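Local structure of imelysin (Bacteroides ovatus ATCC 8483, 3OYV) at residues A[115-120]-A[346-351]. The protein belongs to the imelysin-like proteins, which are implicated in bacterial iron uptake, and is probably an outer-membrane, metal-binding protein with an extracellular functional site. Sequence-based numbering, arbitrary orientation.
Sequences SWYSWH and TLEFLL
Ser118 grips the carboxylate of Glu348 twice, through its backbone N and its hydroxyl. Both bonds end on Glu348 OE2, at 2.7 Å from Ser118 OG and 3.2 Å from Ser118 N; they reach its anti side from opposite faces of the carboxylate plane. Serine suits the place because its short side chain, with OG between the backbone N and the carbonyl carbon (chi1 55°), brings the hydroxyl to the same oxygen as its own N-H. Glutamate is long enough to span the gap: CG lies anti to the backbone N and the chain runs on extended into the turn of the loop. Its other oxygen, Glu348 OE1, accepts from His345 ND1 and from a water 2.8 Å away, which bridges weakly to Ser115 N. A glutamine here would lose the carboxylate's charge and, with its NH2 turned toward Ser118, would probably leave the Ser118 N-H without an acceptor.

The aromatic part lies beside this polar grip. The edge of Phe349 points into the face of Tyr117, the planes at 82°. Ring centroids lie 5.5 Å apart. Tyr117 CE2 rests 3.6 Å from Phe349 CB. Phenylalanine offers a flat apolar ring whose edge can meet that face. Tyrosine combines an apolar ring for this packing with a hydroxyl hydrogen-bonded to Gln309 OE1.

Fully buried, the contact joins the loop between helices 106-111 and 121-137 to the short helix 343-351. Trp275 of helix 265-283 touches both Ser118 and Glu348, Ile312 of helix 309-316 packs on Phe349, and the backbone of Tyr117 is hydrogen-bonded to that of Gly355, between strands 352-353 and 356-357.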
loop_
_atom_site.group_PDB
_atom_site.type_symbol
_atom_site.label_atom_id
_atom_site.label_comp_id
_atom_site.label_asym_id
_atom_site.label_seq_id
_atom_site.Cartn_x
_atom_site.Cartn_y
_atom_site.Cartn_z
ATOM N N SER A 115 8.220 -6.460 1.804
ATOM C CA SER A 115 7.484 -7.057 2.930
ATOM C C SER A 115 8.034 -8.432 3.362
ATOM O O SER A 115 7.370 -9.183 4.091
ATOM C CB SER A 115 5.975 -7.114 2.717
ATOM O OG SER A 115 5.408 -5.823 2.684
ATOM N N TRP A 116 9.286 -8.761 3.008
ATOM C CA TRP A 116 9.828 -10.032 3.450
ATOM C C TRP A 116 10.151 -10.076 4.935
ATOM O O TRP A 116 10.163 -11.143 5.518
ATOM C CB TRP A 116 11.057 -10.427 2.642
ATOM C CG TRP A 116 12.405 -9.826 3.057
ATOM C CD1 TRP A 116 12.999 -8.711 2.543
ATOM C CD2 TRP A 116 13.305 -10.319 4.061
ATOM N NE1 TRP A 116 14.215 -8.487 3.142
ATOM C CE2 TRP A 116 14.435 -9.472 4.057
ATOM C CE3 TRP A 116 13.284 -11.412 4.924
ATOM C CZ2 TRP A 116 15.513 -9.658 4.935
ATOM C CZ3 TRP A 116 14.370 -11.621 5.771
ATOM C CH2 TRP A 116 15.467 -10.751 5.757
ATOM N N TYR A 117 10.428 -8.920 5.563
ATOM C CA TYR A 117 10.881 -8.966 6.928
ATOM C C TYR A 117 9.847 -9.666 7.790
ATOM O O TYR A 117 10.187 -10.357 8.746
ATOM C CB TYR A 117 11.110 -7.593 7.528
ATOM C CG TYR A 117 12.024 -6.637 6.828
ATOM C CD1 TYR A 117 13.236 -7.036 6.274
ATOM C CD2 TYR A 117 11.693 -5.309 6.721
ATOM C CE1 TYR A 117 14.068 -6.118 5.675
ATOM C CE2 TYR A 117 12.535 -4.375 6.151
ATOM C CZ TYR A 117 13.722 -4.790 5.607
ATOM O OH TYR A 117 14.531 -3.841 5.016
ATOM N N SER A 118 8.570 -9.462 7.446
ATOM C CA SER A 118 7.442 -10.019 8.183
ATOM C C SER A 118 6.832 -11.248 7.486
ATOM O O SER A 118 5.763 -11.725 7.865
ATOM C CB SER A 118 6.378 -8.927 8.364
ATOM O OG SER A 118 6.023 -8.393 7.133
ATOM N N TRP A 119 7.491 -11.727 6.427
ATOM C CA TRP A 119 6.973 -12.819 5.560
ATOM C C TRP A 119 5.557 -12.506 5.072
ATOM O O TRP A 119 4.674 -13.369 4.995
ATOM C CB TRP A 119 7.021 -14.167 6.278
ATOM C CG TRP A 119 8.363 -14.805 6.378
ATOM C CD1 TRP A 119 9.567 -14.222 6.197
ATOM C CD2 TRP A 119 8.621 -16.168 6.697
ATOM N NE1 TRP A 119 10.568 -15.126 6.380
ATOM C CE2 TRP A 119 10.013 -16.339 6.676
ATOM C CE3 TRP A 119 7.801 -17.278 6.964
ATOM C CZ2 TRP A 119 10.625 -17.585 6.953
ATOM C CZ3 TRP A 119 8.412 -18.529 7.209
ATOM C CH2 TRP A 119 9.809 -18.661 7.197
ATOM N N HIS A 120 5.342 -11.243 4.772
ATOM C CA HIS A 120 4.019 -10.700 4.461
ATOM C C HIS A 120 3.826 -10.391 2.971
ATOM O O HIS A 120 2.785 -9.876 2.564
ATOM C CB HIS A 120 3.850 -9.461 5.376
ATOM C CG HIS A 120 2.627 -8.651 5.125
ATOM N ND1 HIS A 120 1.361 -9.110 5.420
ATOM C CD2 HIS A 120 2.483 -7.395 4.662
ATOM C CE1 HIS A 120 0.482 -8.175 5.092
ATOM N NE2 HIS A 120 1.144 -7.113 4.653
ATOM N N THR A 346 10.382 0.693 7.123
ATOM C CA THR A 346 11.350 0.983 8.190
ATOM C C THR A 346 10.803 0.523 9.528
ATOM O O THR A 346 11.509 -0.109 10.298
ATOM C CB THR A 346 11.768 2.471 8.219
ATOM O OG1 THR A 346 12.455 2.766 7.007
ATOM C CG2 THR A 346 12.714 2.705 9.387
ATOM N N LEU A 347 9.531 0.812 9.803
ATOM C CA LEU A 347 8.946 0.269 11.028
ATOM C C LEU A 347 8.930 -1.238 11.013
ATOM O O LEU A 347 9.192 -1.859 12.024
ATOM C CB LEU A 347 7.571 0.844 11.224
ATOM C CG LEU A 347 6.980 0.724 12.603
ATOM C CD1 LEU A 347 7.950 1.116 13.721
ATOM C CD2 LEU A 347 5.685 1.612 12.628
ATOM N N GLU A 348 8.631 -1.805 9.848
ATOM C CA GLU A 348 8.679 -3.256 9.708
ATOM C C GLU A 348 10.059 -3.827 10.101
ATOM O O GLU A 348 10.161 -4.818 10.836
ATOM C CB GLU A 348 8.325 -3.642 8.252
ATOM C CG GLU A 348 8.066 -5.121 8.007
ATOM C CD GLU A 348 8.093 -5.467 6.517
ATOM O OE1 GLU A 348 8.431 -4.598 5.700
ATOM O OE2 GLU A 348 7.826 -6.643 6.205
ATOM N N PHE A 349 11.110 -3.185 9.585
ATOM C CA PHE A 349 12.499 -3.595 9.907
ATOM C C PHE A 349 12.752 -3.585 11.416
ATOM O O PHE A 349 13.426 -4.454 11.950
ATOM C CB PHE A 349 13.438 -2.613 9.203
ATOM C CG PHE A 349 14.915 -2.841 9.442
ATOM C CD1 PHE A 349 15.540 -2.368 10.572
ATOM C CD2 PHE A 349 15.703 -3.399 8.460
ATOM C CE1 PHE A 349 16.893 -2.570 10.752
ATOM C CE2 PHE A 349 17.067 -3.566 8.641
ATOM C CZ PHE A 349 17.642 -3.171 9.789
ATOM N N LEU A 350 12.209 -2.570 12.070
ATOM C CA LEU A 350 12.379 -2.340 13.508
ATOM C C LEU A 350 11.563 -3.274 14.381
ATOM O O LEU A 350 11.884 -3.445 15.561
ATOM C CB LEU A 350 12.081 -0.865 13.826
ATOM C CG LEU A 350 13.044 0.189 13.231
ATOM C CD1 LEU A 350 12.465 1.616 13.391
ATOM C CD2 LEU A 350 14.476 0.058 13.811
ATOM N N LEU A 351 10.531 -3.904 13.798
ATOM C CA LEU A 351 9.616 -4.759 14.529
ATOM C C LEU A 351 9.791 -6.261 14.289
ATOM O O LEU A 351 9.402 -7.061 15.136
ATOM C CB LEU A 351 8.157 -4.376 14.232
ATOM C CG LEU A 351 7.699 -3.032 14.764
ATOM C CD1 LEU A 351 6.272 -2.749 14.278
ATOM C CD2 LEU A 351 7.790 -2.997 16.308
HETATM O O HOH W 1 10.131 -5.716 3.791
#